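Local coordinates for protein BIFUNCTIONAL PROTEIN Proline utilization A (PutA) (Corynebacterium freiburgense, PDB 5UX5) that catalyses the two-step oxidation of proline to glutamate, pairing an FAD-dependent proline dehydrogenase with an NAD-dependent aldehyde dehydrogenase in one chain, at residues Asp742-Ala747 / Pro823-Met828; Arg749-Gly754 / Thr761-Leu766; Glu831-Ala836 / Val859-Glu864. All blocks are in the same frame, centred on the assembly; numbering follows the deposited sequence.

Interaction 1. Residues Asp742-Ala747 / Pro823-Met828; sequences DQLIDA and PVLGIM
Leu-744 overlaps Leu-825 end to end: the two isobutyl groups reach toward each other, and the methyl CD2 of Leu-744 stands 3.8 Å from CD2 of Leu-825. The same CD2 of Leu-744 also lies 4.3 Å from CD1 of Ile-827, so this methyl meets both strand residues. Both leucines owe this reach to the same first torsion, with CG anti to the backbone N (chi1 169° in Leu-744 and 167° in Leu-825), which extends each side chain across the gap between helix and strand. That gap is wide. The closest CA atoms, those of Leu-744 and Leu-825, are 10.6 Å apart, no hydrogen bond bridges the segments, and only 93 Å² is buried; the contact is therefore purely apolar and made by side-chain ends. All three touching residues are buried. Leu-825 and Ile-827 rise from the same side of the strand, with Gly-826 between them. Helix 740-750 packs alongside strand 824-830, the two segments running in roughly opposite directions, with Tyr-714 of helix 706-718 beside Leu-744, and Val-731 of strand 728-734 and Ile-805 of strand 804-807 contributing to the apolar layer.

Interaction 2. Residues Arg749-Gly754 / Thr761-Leu766; sequences RTLRVG and TTMNGL
Arg-752 O is gripped by two consecutive amides: Met-763 N at 2.9 Å and Thr-762 N at 3.0 Å from that oxygen. The Thr-762 amide approaches in the carbonyl plane, on a lone pair, whereas that of Met-763 is tilted 34° from it. Thr-762 returns a second bond, its OG1 accepting from Arg-752 N at 2.8 Å, so both backbone polar atoms of Arg-752 are met by this threonine. Its chi1 of 45° sets OG1 between its own backbone N and carbonyl carbon, alongside CB of Arg-752. Further along, Gly-754 N donates to Met-763 O at 3.2 Å, and the CA of Val-753 adds a CH...O contact to the same oxygen. On the apolar side, CE of Met-763, brought round by a bend at chi3, meets CD1 of Leu-751 near Phe-718. The guanidinium of Arg-752 leads away to a salt bridge with Asp-164, while Asn-764 ND2 binds His-720 ND1. Met-763 bonds through its N and O to Arg-752 and Gly-754, on either side of Val-753 in sequence, the pattern of a single parallel beta bridge between Val-753 and Met-763, pinning the loop after helix 740-750 to itself within the aldehyde dehydrogenase fold.

Interaction 3. Residues Glu831-Ala836 / Val859-Glu864; sequences ESLEQA and VELWKE
Two helices of the aldehyde dehydrogenase module, 833-841 and 856-865, meet here through leucines, Leu-833 in the first turn of one and Leu-861 in the middle of the other. Their side chains slide past each other in opposite directions, bringing CD2 of Leu-833 to 4.0 Å from CD2 of Leu-861. In both residues CG is anti to the backbone N (chi1 175° and 180°), which carries the methyls outward between segments whose nearest CA atoms, those of Leu-833 and Trp-862, are 8.3 Å apart. Glu-834 crosses Leu-861 at about a right angle; its chain bends at chi2 so that the carboxylate end comes in beside CD2 of Leu-861, at the more exposed margin. The turn that presents these residues starts with an N-cap, Ser-832, whose OG accepts from Gln-835 N at 3.0 Å. Gln-835 in turn accepts, through OE1, from Glu-831 N at 2.8 Å, nearly along its C=O axis, tying the residues before the helix to its first turn. Leu-833 and Trp-862 face the module's alpha/beta core, both touching Ile-851 of strand 845-852, and Trp-862 NE1 is hydrogen-bonded to Gln-840 of the first helix.

In the fold
All three contacts follow the proline dehydrogenase barrel in the chain and lie in the aldehyde dehydrogenase part. The chain first enters helix 740-750, which supplies interaction 1 midway and runs into interaction 2. Interaction 2 closes a short loop of six residues. Only at 823-828 does interaction 1 close, across 75 intervening residues, so it encloses the whole of interaction 2; Pro-823 CB lies 3.9 Å from Met-763 SD, joining the two. Strand 824-830 then leads into helix 833-841, where interaction 3 opens in series, enclosing strand 845-852. Its centre is 21 Å from that of interaction 1, and it ties helices rather than a helix to a strand.

Interaction 1. Residues Asp742-Ala747 / Pro823-Met828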
ATOM      1  N   ASP A 742      23.174   2.353   1.415  1.00 41.82           N
ATOM      2  CA  ASP A 742      23.552   1.773   0.131  1.00 38.25           C
ATOM      3  C   ASP A 742      22.316   1.305  -0.631  1.00 39.84           C
ATOM      4  O   ASP A 742      22.144   1.625  -1.815  1.00 38.90           O
ATOM      5  CB  ASP A 742      24.504   0.593   0.323  1.00 38.91           C
ATOM      6  CG  ASP A 742      25.931   1.000   0.607  1.00 52.57           C
ATOM      7  OD1 ASP A 742      26.390   2.114   0.215  1.00 48.00           O
ATOM      8  OD2 ASP A 742      26.612   0.143   1.214  1.00 51.23           O
ATOM      9  N   GLN A 743      21.441   0.538   0.039  1.00 35.44           N
ATOM     10  CA  GLN A 743      20.257  -0.008  -0.626  1.00 34.01           C
ATOM     11  C   GLN A 743      19.295   1.087  -1.074  1.00 40.95           C
ATOM     12  O   GLN A 743      18.712   0.996  -2.164  1.00 35.53           O
ATOM     13  CB  GLN A 743      19.530  -0.990   0.295  1.00 33.02           C
ATOM     14  CG  GLN A 743      20.296  -2.277   0.550  1.00 39.74           C
ATOM     15  CD  GLN A 743      19.991  -3.337  -0.486  1.00 44.52           C
ATOM     16  OE1 GLN A 743      20.421  -3.230  -1.638  1.00 38.33           O
ATOM     17  NE2 GLN A 743      19.246  -4.367  -0.088  1.00 47.47           N
ATOM     18  N   LEU A 744      19.080   2.108  -0.232  1.00 40.34           N
ATOM     19  CA  LEU A 744      18.237   3.233  -0.624  1.00 33.14           C
ATOM     20  C   LEU A 744      18.779   3.905  -1.873  1.00 34.02           C
ATOM     21  O   LEU A 744      18.024   4.226  -2.797  1.00 37.91           O
ATOM     22  CB  LEU A 744      18.131   4.247   0.514  1.00 41.70           C
ATOM     23  CG  LEU A 744      17.483   5.587   0.140  1.00 33.30           C
ATOM     24  CD1 LEU A 744      16.039   5.358  -0.269  1.00 31.84           C
ATOM     25  CD2 LEU A 744      17.589   6.612   1.262  1.00 33.83           C
ATOM     26  N   ILE A 745      20.094   4.105  -1.924  1.00 35.45           N
ATOM     27  CA  ILE A 745      20.706   4.702  -3.108  1.00 36.49           C
ATOM     28  C   ILE A 745      20.455   3.831  -4.334  1.00 36.01           C
ATOM     29  O   ILE A 745      20.002   4.319  -5.376  1.00 37.18           O
ATOM     30  CB  ILE A 745      22.208   4.943  -2.866  1.00 41.69           C
ATOM     31  CG1 ILE A 745      22.388   6.076  -1.861  1.00 41.73           C
ATOM     32  CG2 ILE A 745      22.943   5.238  -4.159  1.00 39.38           C
ATOM     33  CD1 ILE A 745      23.780   6.304  -1.460  1.00 40.62           C
ATOM     34  N   ASP A 746      20.694   2.518  -4.210  1.00 38.05           N
ATOM     35  CA  ASP A 746      20.483   1.607  -5.332  1.00 35.27           C
ATOM     36  C   ASP A 746      19.030   1.639  -5.804  1.00 35.41           C
ATOM     37  O   ASP A 746      18.743   1.709  -7.006  1.00 34.03           O
ATOM     38  CB  ASP A 746      20.912   0.198  -4.931  1.00 35.08           C
ATOM     39  CG  ASP A 746      20.943  -0.772  -6.114  1.00 46.80           C
ATOM     40  OD1 ASP A 746      20.963  -0.300  -7.271  1.00 48.55           O
ATOM     41  OD2 ASP A 746      20.973  -2.008  -5.893  1.00 47.57           O
ATOM     42  N   ALA A 747      18.093   1.591  -4.864  1.00 35.07           N
ATOM     43  CA  ALA A 747      16.680   1.614  -5.234  1.00 34.21           C
ATOM     44  C   ALA A 747      16.290   2.929  -5.912  1.00 40.18           C
ATOM     45  O   ALA A 747      15.453   2.944  -6.819  1.00 38.47           O
ATOM     46  CB  ALA A 747      15.831   1.361  -3.993  1.00 31.80           C
ATOM     47  N   PRO A 823      10.417  15.443  -6.011  1.00 48.65           N
ATOM     48  CA  PRO A 823      11.165  14.179  -5.859  1.00 48.72           C
ATOM     49  C   PRO A 823      12.511  14.347  -5.149  1.00 47.38           C
ATOM     50  O   PRO A 823      13.569  14.026  -5.698  1.00 45.00           O
ATOM     51  CB  PRO A 823      11.340  13.728  -7.313  1.00 45.76           C
ATOM     52  CG  PRO A 823      10.900  14.921  -8.179  1.00 45.63           C
ATOM     53  CD  PRO A 823      10.687  16.084  -7.301  1.00 41.09           C
ATOM     54  N   VAL A 824      12.475  14.841  -3.911  1.00 40.68           N
ATOM     55  CA  VAL A 824      13.670  15.123  -3.128  1.00 35.15           C
ATOM     56  C   VAL A 824      13.474  14.571  -1.725  1.00 36.52           C
ATOM     57  O   VAL A 824      12.513  14.932  -1.036  1.00 37.25           O
ATOM     58  CB  VAL A 824      13.971  16.630  -3.051  1.00 36.40           C
ATOM     59  CG1 VAL A 824      15.309  16.884  -2.352  1.00 44.78           C
ATOM     60  CG2 VAL A 824      13.910  17.280  -4.428  1.00 42.14           C
ATOM     61  N   LEU A 825      14.408  13.742  -1.294  1.00 34.58           N
ATOM     62  CA  LEU A 825      14.431  13.150   0.028  1.00 36.38           C
ATOM     63  C   LEU A 825      15.674  13.625   0.743  1.00 40.97           C
ATOM     64  O   LEU A 825      16.746  13.667   0.146  1.00 51.48           O
ATOM     65  CB  LEU A 825      14.459  11.636  -0.065  1.00 41.20           C
ATOM     66  CG  LEU A 825      14.785  10.870   1.204  1.00 43.23           C
ATOM     67  CD1 LEU A 825      13.620  10.976   2.168  1.00 42.35           C
ATOM     68  CD2 LEU A 825      15.068   9.425   0.829  1.00 46.59           C
ATOM     69  N   GLY A 826      15.546  13.980   2.015  1.00 43.44           N
ATOM     70  CA  GLY A 826      16.689  14.397   2.823  1.00 45.54           C
ATOM     71  C   GLY A 826      16.937  13.412   3.952  1.00 43.42           C
ATOM     72  O   GLY A 826      15.991  12.935   4.587  1.00 40.00           O
ATOM     73  N   ILE A 827      18.211  13.134   4.221  1.00 42.69           N
ATOM     74  CA  ILE A 827      18.611  12.242   5.305  1.00 43.26           C
ATOM     75  C   ILE A 827      19.154  13.083   6.439  1.00 45.57           C
ATOM     76  O   ILE A 827      20.024  13.928   6.223  1.00 40.71           O
ATOM     77  CB  ILE A 827      19.675  11.224   4.864  1.00 43.59           C
ATOM     78  CG1 ILE A 827      19.235  10.506   3.589  1.00 37.65           C
ATOM     79  CG2 ILE A 827      19.964  10.243   6.012  1.00 38.57           C
ATOM     80  CD1 ILE A 827      20.250   9.535   3.073  1.00 38.17           C
ATOM     81  N   MET A 828      18.635  12.858   7.637  1.00 49.72           N
ATOM     82  CA  MET A 828      19.165  13.447   8.854  1.00 39.93           C
ATOM     83  C   MET A 828      19.775  12.336   9.687  1.00 43.60           C
ATOM     84  O   MET A 828      19.286  11.205   9.671  1.00 53.87           O
ATOM     85  CB  MET A 828      18.080  14.171   9.642  1.00 39.24           C
ATOM     86  CG  MET A 828      17.205  15.032   8.781  1.00 43.07           C
ATOM     87  SD  MET A 828      15.944  15.891   9.735  1.00 48.16           S
ATOM     88  CE  MET A 828      16.891  17.194  10.510  1.00 43.73           C
TER

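Interaction 2. Residues Arg749-Gly754 / Thr761-Leu766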
ATOM      1  N   ARG A 749      18.270   5.179  -7.664  1.00 41.36           N
ATOM      2  CA  ARG A 749      18.808   5.219  -9.020  1.00 36.40           C
ATOM      3  C   ARG A 749      18.031   4.300  -9.971  1.00 36.33           C
ATOM      4  O   ARG A 749      18.096   4.497 -11.186  1.00 37.14           O
ATOM      5  CB  ARG A 749      20.290   4.857  -9.011  1.00 37.63           C
ATOM      6  CG  ARG A 749      21.168   5.777  -8.170  1.00 45.64           C
ATOM      7  CD  ARG A 749      22.660   5.686  -8.603  1.00 52.87           C
ATOM      8  NE  ARG A 749      23.566   6.589  -7.874  1.00 58.23           N
ATOM      9  CZ  ARG A 749      23.646   7.919  -8.043  1.00 68.30           C
ATOM     10  NH1 ARG A 749      22.864   8.568  -8.913  1.00 63.18           N
ATOM     11  NH2 ARG A 749      24.519   8.622  -7.327  1.00 71.30           N
ATOM     12  N   THR A 750      17.304   3.295  -9.454  1.00 36.23           N
ATOM     13  CA  THR A 750      16.591   2.348 -10.311  1.00 44.73           C
ATOM     14  C   THR A 750      15.197   2.822 -10.762  1.00 48.27           C
ATOM     15  O   THR A 750      14.676   2.302 -11.751  1.00 58.21           O
ATOM     16  CB  THR A 750      16.502   0.981  -9.602  1.00 43.46           C
ATOM     17  OG1 THR A 750      17.824   0.490  -9.366  1.00 33.79           O
ATOM     18  CG2 THR A 750      15.780  -0.060 -10.430  1.00 40.25           C
ATOM     19  N   LEU A 751      14.586   3.801 -10.106  1.00 45.77           N
ATOM     20  CA  LEU A 751      13.282   4.284 -10.554  1.00 31.89           C
ATOM     21  C   LEU A 751      13.310   4.756 -12.005  1.00 37.49           C
ATOM     22  O   LEU A 751      14.199   5.509 -12.411  1.00 42.31           O
ATOM     23  CB  LEU A 751      12.811   5.423  -9.660  1.00 31.62           C
ATOM     24  CG  LEU A 751      12.390   5.029  -8.260  1.00 31.84           C
ATOM     25  CD1 LEU A 751      12.348   6.269  -7.400  1.00 30.69           C
ATOM     26  CD2 LEU A 751      11.027   4.340  -8.322  1.00 29.31           C
ATOM     27  N   ARG A 752      12.289   4.357 -12.769  1.00 32.39           N
ATOM     28  CA  ARG A 752      12.158   4.749 -14.173  1.00 42.01           C
ATOM     29  C   ARG A 752      11.351   6.049 -14.229  1.00 47.86           C
ATOM     30  O   ARG A 752      10.157   6.059 -13.909  1.00 45.38           O
ATOM     31  CB  ARG A 752      11.450   3.679 -14.999  1.00 44.21           C
ATOM     32  CG  ARG A 752      12.046   2.276 -15.008  1.00 53.11           C
ATOM     33  CD  ARG A 752      13.534   2.168 -15.300  1.00 58.52           C
ATOM     34  NE  ARG A 752      13.990   0.810 -14.992  1.00 57.96           N
ATOM     35  CZ  ARG A 752      15.240   0.479 -14.670  1.00 57.06           C
ATOM     36  NH1 ARG A 752      16.199   1.415 -14.603  1.00 49.12           N
ATOM     37  NH2 ARG A 752      15.524  -0.798 -14.401  1.00 56.75           N
ATOM     38  N   VAL A 753      11.997   7.142 -14.631  1.00 44.39           N
ATOM     39  CA  VAL A 753      11.354   8.444 -14.728  1.00 35.02           C
ATOM     40  C   VAL A 753      10.763   8.591 -16.123  1.00 35.73           C
ATOM     41  O   VAL A 753      11.435   8.325 -17.123  1.00 43.45           O
ATOM     42  CB  VAL A 753      12.359   9.574 -14.431  1.00 36.18           C
ATOM     43  CG1 VAL A 753      11.684  10.921 -14.495  1.00 36.53           C
ATOM     44  CG2 VAL A 753      12.999   9.379 -13.077  1.00 35.65           C
ATOM     45  N   GLY A 754       9.511   9.028 -16.188  1.00 38.82           N
ATOM     46  CA  GLY A 754       8.814   9.214 -17.448  1.00 37.73           C
ATOM     47  C   GLY A 754       7.398   9.690 -17.191  1.00 44.04           C
ATOM     48  O   GLY A 754       6.976   9.862 -16.043  1.00 50.32           O
ATOM     49  N   THR A 761       6.878   3.593 -16.782  1.00 31.69           N
ATOM     50  CA  THR A 761       7.145   4.597 -15.752  1.00 31.44           C
ATOM     51  C   THR A 761       6.854   4.059 -14.356  1.00 40.96           C
ATOM     52  O   THR A 761       5.750   3.565 -14.077  1.00 32.59           O
ATOM     53  CB  THR A 761       6.289   5.859 -15.977  1.00 31.73           C
ATOM     54  OG1 THR A 761       6.574   6.452 -17.244  1.00 44.54           O
ATOM     55  CG2 THR A 761       6.582   6.877 -14.924  1.00 32.83           C
ATOM     56  N   THR A 762       7.838   4.206 -13.467  1.00 37.66           N
ATOM     57  CA  THR A 762       7.656   3.931 -12.054  1.00 33.56           C
ATOM     58  C   THR A 762       7.821   5.171 -11.183  1.00 37.24           C
ATOM     59  O   THR A 762       7.549   5.093  -9.979  1.00 39.89           O
ATOM     60  CB  THR A 762       8.623   2.817 -11.591  1.00 33.32           C
ATOM     61  OG1 THR A 762       9.938   3.044 -12.111  1.00 42.16           O
ATOM     62  CG2 THR A 762       8.152   1.485 -12.118  1.00 28.45           C
ATOM     63  N   MET A 763       8.294   6.296 -11.738  1.00 37.79           N
ATOM     64  CA  MET A 763       8.154   7.616 -11.113  1.00 36.82           C
ATOM     65  C   MET A 763       7.775   8.612 -12.196  1.00 44.13           C
ATOM     66  O   MET A 763       8.565   8.859 -13.111  1.00 47.04           O
ATOM     67  CB  MET A 763       9.407   8.107 -10.390  1.00 30.84           C
ATOM     68  CG  MET A 763       9.090   9.404  -9.658  1.00 39.67           C
ATOM     69  SD  MET A 763      10.450  10.488  -9.316  1.00 48.40           S
ATOM     70  CE  MET A 763      11.313   9.523  -8.146  1.00 39.31           C
ATOM     71  N   ASN A 764       6.566   9.170 -12.093  1.00 35.27           N
ATOM     72  CA  ASN A 764       6.019  10.045 -13.116  1.00 34.93           C
ATOM     73  C   ASN A 764       6.660  11.438 -13.071  1.00 41.77           C
ATOM     74  O   ASN A 764       7.549  11.735 -12.258  1.00 32.67           O
ATOM     75  CB  ASN A 764       4.496  10.107 -12.984  1.00 34.16           C
ATOM     76  CG  ASN A 764       4.026  10.194 -11.529  1.00 37.01           C
ATOM     77  OD1 ASN A 764       3.879   9.174 -10.822  1.00 38.95           O
ATOM     78  ND2 ASN A 764       3.775  11.413 -11.084  1.00 43.64           N
ATOM     79  N   GLY A 765       6.192  12.309 -13.976  1.00 46.68           N
ATOM     80  CA  GLY A 765       6.683  13.665 -14.057  1.00 34.56           C
ATOM     81  C   GLY A 765       5.912  14.606 -13.149  1.00 42.97           C
ATOM     82  O   GLY A 765       5.008  14.214 -12.413  1.00 38.58           O
ATOM     83  N   LEU A 766       6.292  15.876 -13.197  1.00 41.24           N
ATOM     84  CA  LEU A 766       5.628  16.880 -12.388  1.00 40.53           C
ATOM     85  C   LEU A 766       4.453  17.477 -13.146  1.00 44.06           C
ATOM     86  O   LEU A 766       4.330  17.340 -14.367  1.00 51.93           O
ATOM     87  CB  LEU A 766       6.588  17.986 -11.966  1.00 41.26           C
ATOM     88  CG  LEU A 766       7.901  17.611 -11.285  1.00 41.59           C
ATOM     89  CD1 LEU A 766       8.736  18.883 -11.228  1.00 37.44           C
ATOM     90  CD2 LEU A 766       7.726  16.952  -9.878  1.00 34.47           C
TER

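Interaction 3. Residues Glu831-Ala836 / Val859-Glu864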
ATOM      1  N   GLU A 831      21.449  11.224  16.938  1.00 51.30           N
ATOM      2  CA  GLU A 831      22.205  10.469  17.932  1.00 49.81           C
ATOM      3  C   GLU A 831      21.346   9.495  18.728  1.00 52.22           C
ATOM      4  O   GLU A 831      21.904   8.592  19.358  1.00 51.64           O
ATOM      5  CB  GLU A 831      22.891  11.426  18.897  1.00 48.61           C
ATOM      6  N   SER A 832      20.024   9.682  18.762  1.00 50.11           N
ATOM      7  CA  SER A 832      19.165   8.830  19.579  1.00 44.69           C
ATOM      8  C   SER A 832      17.742   8.921  19.067  1.00 44.53           C
ATOM      9  O   SER A 832      17.373   9.878  18.384  1.00 46.30           O
ATOM     10  CB  SER A 832      19.189   9.226  21.053  1.00 44.47           C
ATOM     11  OG  SER A 832      18.351  10.349  21.250  1.00 48.39           O
ATOM     12  N   LEU A 833      16.942   7.912  19.418  1.00 42.77           N
ATOM     13  CA  LEU A 833      15.523   7.972  19.092  1.00 42.25           C
ATOM     14  C   LEU A 833      14.880   9.227  19.687  1.00 43.36           C
ATOM     15  O   LEU A 833      14.084   9.906  19.022  1.00 37.33           O
ATOM     16  CB  LEU A 833      14.812   6.694  19.569  1.00 37.59           C
ATOM     17  CG  LEU A 833      13.280   6.646  19.409  1.00 35.90           C
ATOM     18  CD1 LEU A 833      12.833   6.812  17.977  1.00 34.54           C
ATOM     19  CD2 LEU A 833      12.672   5.400  20.020  1.00 35.50           C
ATOM     20  N   GLU A 834      15.228   9.569  20.929  1.00 47.03           N
ATOM     21  CA  GLU A 834      14.605  10.735  21.557  1.00 50.10           C
ATOM     22  C   GLU A 834      14.895  12.008  20.769  1.00 51.37           C
ATOM     23  O   GLU A 834      13.996  12.830  20.548  1.00 50.25           O
ATOM     24  CB  GLU A 834      15.075  10.857  23.003  1.00 47.00           C
ATOM     25  CG  GLU A 834      14.393   9.864  23.934  1.00 52.84           C
ATOM     26  CD  GLU A 834      14.892   8.415  23.743  1.00 68.85           C
ATOM     27  OE1 GLU A 834      14.357   7.519  24.444  1.00 79.17           O
ATOM     28  OE2 GLU A 834      15.799   8.163  22.898  1.00 60.59           O
ATOM     29  N   GLN A 835      16.125  12.151  20.269  1.00 49.21           N
ATOM     30  CA  GLN A 835      16.440  13.312  19.446  1.00 45.62           C
ATOM     31  C   GLN A 835      15.717  13.264  18.102  1.00 44.05           C
ATOM     32  O   GLN A 835      15.152  14.275  17.657  1.00 42.82           O
ATOM     33  CB  GLN A 835      17.936  13.399  19.223  1.00 43.20           C
ATOM     34  CG  GLN A 835      18.280  14.390  18.154  1.00 43.40           C
ATOM     35  CD  GLN A 835      19.751  14.617  18.065  1.00 48.53           C
ATOM     36  OE1 GLN A 835      20.510  13.733  17.655  1.00 45.65           O
ATOM     37  NE2 GLN A 835      20.176  15.802  18.465  1.00 52.34           N
ATOM     38  N   ALA A 836      15.724  12.095  17.438  1.00 38.91           N
ATOM     39  CA  ALA A 836      15.035  11.956  16.157  1.00 37.36           C
ATOM     40  C   ALA A 836      13.565  12.319  16.284  1.00 46.30           C
ATOM     41  O   ALA A 836      13.000  12.959  15.388  1.00 40.74           O
ATOM     42  CB  ALA A 836      15.168  10.531  15.626  1.00 38.14           C
ATOM     43  N   VAL A 859       8.999   1.413  19.614  1.00 31.60           N
ATOM     44  CA  VAL A 859       7.725   1.660  18.972  1.00 30.19           C
ATOM     45  C   VAL A 859       6.740   2.257  19.967  1.00 36.88           C
ATOM     46  O   VAL A 859       5.962   3.154  19.630  1.00 36.87           O
ATOM     47  CB  VAL A 859       7.218   0.348  18.355  1.00 29.39           C
ATOM     48  CG1 VAL A 859       5.771   0.477  17.912  1.00 28.14           C
ATOM     49  CG2 VAL A 859       8.125  -0.047  17.220  1.00 29.29           C
ATOM     50  N   GLU A 860       6.771   1.789  21.217  1.00 37.40           N
ATOM     51  CA  GLU A 860       5.797   2.291  22.172  1.00 39.93           C
ATOM     52  C   GLU A 860       6.101   3.739  22.521  1.00 36.82           C
ATOM     53  O   GLU A 860       5.204   4.596  22.481  1.00 41.25           O
ATOM     54  CB  GLU A 860       5.756   1.384  23.408  1.00 50.13           C
ATOM     55  CG  GLU A 860       4.319   1.013  23.896  1.00 65.00           C
ATOM     56  CD  GLU A 860       3.408   0.348  22.824  1.00 73.17           C
ATOM     57  OE1 GLU A 860       3.891  -0.422  21.947  1.00 70.09           O
ATOM     58  OE2 GLU A 860       2.179   0.606  22.874  1.00 77.77           O
ATOM     59  N   LEU A 861       7.376   4.050  22.750  1.00 32.86           N
ATOM     60  CA  LEU A 861       7.770   5.438  22.944  1.00 36.19           C
ATOM     61  C   LEU A 861       7.352   6.290  21.748  1.00 38.12           C
ATOM     62  O   LEU A 861       6.718   7.345  21.910  1.00 35.83           O
ATOM     63  CB  LEU A 861       9.269   5.507  23.188  1.00 34.89           C
ATOM     64  CG  LEU A 861       9.875   6.879  23.406  1.00 38.85           C
ATOM     65  CD1 LEU A 861       9.255   7.542  24.611  1.00 36.35           C
ATOM     66  CD2 LEU A 861      11.383   6.733  23.540  1.00 37.28           C
ATOM     67  N   TRP A 862       7.646   5.818  20.531  1.00 36.29           N
ATOM     68  CA  TRP A 862       7.295   6.585  19.336  1.00 37.78           C
ATOM     69  C   TRP A 862       5.776   6.798  19.226  1.00 38.10           C
ATOM     70  O   TRP A 862       5.333   7.893  18.870  1.00 39.22           O
ATOM     71  CB  TRP A 862       7.860   5.916  18.065  1.00 30.08           C
ATOM     72  CG  TRP A 862       7.676   6.795  16.839  1.00 33.36           C
ATOM     73  CD1 TRP A 862       8.473   7.829  16.449  1.00 41.28           C
ATOM     74  CD2 TRP A 862       6.624   6.725  15.873  1.00 28.04           C
ATOM     75  NE1 TRP A 862       7.993   8.404  15.299  1.00 29.14           N
ATOM     76  CE2 TRP A 862       6.856   7.750  14.926  1.00 27.95           C
ATOM     77  CE3 TRP A 862       5.512   5.895  15.714  1.00 27.05           C
ATOM     78  CZ2 TRP A 862       6.019   7.973  13.845  1.00 26.91           C
ATOM     79  CZ3 TRP A 862       4.680   6.118  14.639  1.00 26.02           C
ATOM     80  CH2 TRP A 862       4.940   7.152  13.714  1.00 30.87           C
ATOM     81  N   LYS A 863       4.960   5.757  19.475  1.00 40.68           N
ATOM     82  CA  LYS A 863       3.503   5.941  19.396  1.00 39.78           C
ATOM     83  C   LYS A 863       3.031   7.028  20.347  1.00 40.68           C
ATOM     84  O   LYS A 863       2.101   7.781  20.028  1.00 39.86           O
ATOM     85  CB  LYS A 863       2.737   4.656  19.739  1.00 27.50           C
ATOM     86  CG  LYS A 863       2.784   3.550  18.708  1.00 42.10           C
ATOM     87  CD  LYS A 863       1.649   2.514  18.915  1.00 49.70           C
ATOM     88  CE  LYS A 863       1.233   2.390  20.409  1.00 55.75           C
ATOM     89  NZ  LYS A 863      -0.126   1.805  20.668  1.00 52.48           N
ATOM     90  N   GLU A 864       3.682   7.157  21.497  1.00 35.20           N
ATOM     91  CA  GLU A 864       3.207   8.123  22.467  1.00 30.13           C
ATOM     92  C   GLU A 864       3.772   9.508  22.208  1.00 32.24           C
ATOM     93  O   GLU A 864       3.068  10.496  22.415  1.00 31.18           O
ATOM     94  CB  GLU A 864       3.564   7.643  23.885  1.00 36.09           C
ATOM     95  CG  GLU A 864       2.743   8.270  25.049  1.00 56.47           C
ATOM     96  CD  GLU A 864       1.216   7.936  25.000  1.00 63.46           C
ATOM     97  OE1 GLU A 864       0.767   7.127  24.137  1.00 60.73           O
ATOM     98  OE2 GLU A 864       0.470   8.467  25.854  1.00 61.38           O
TER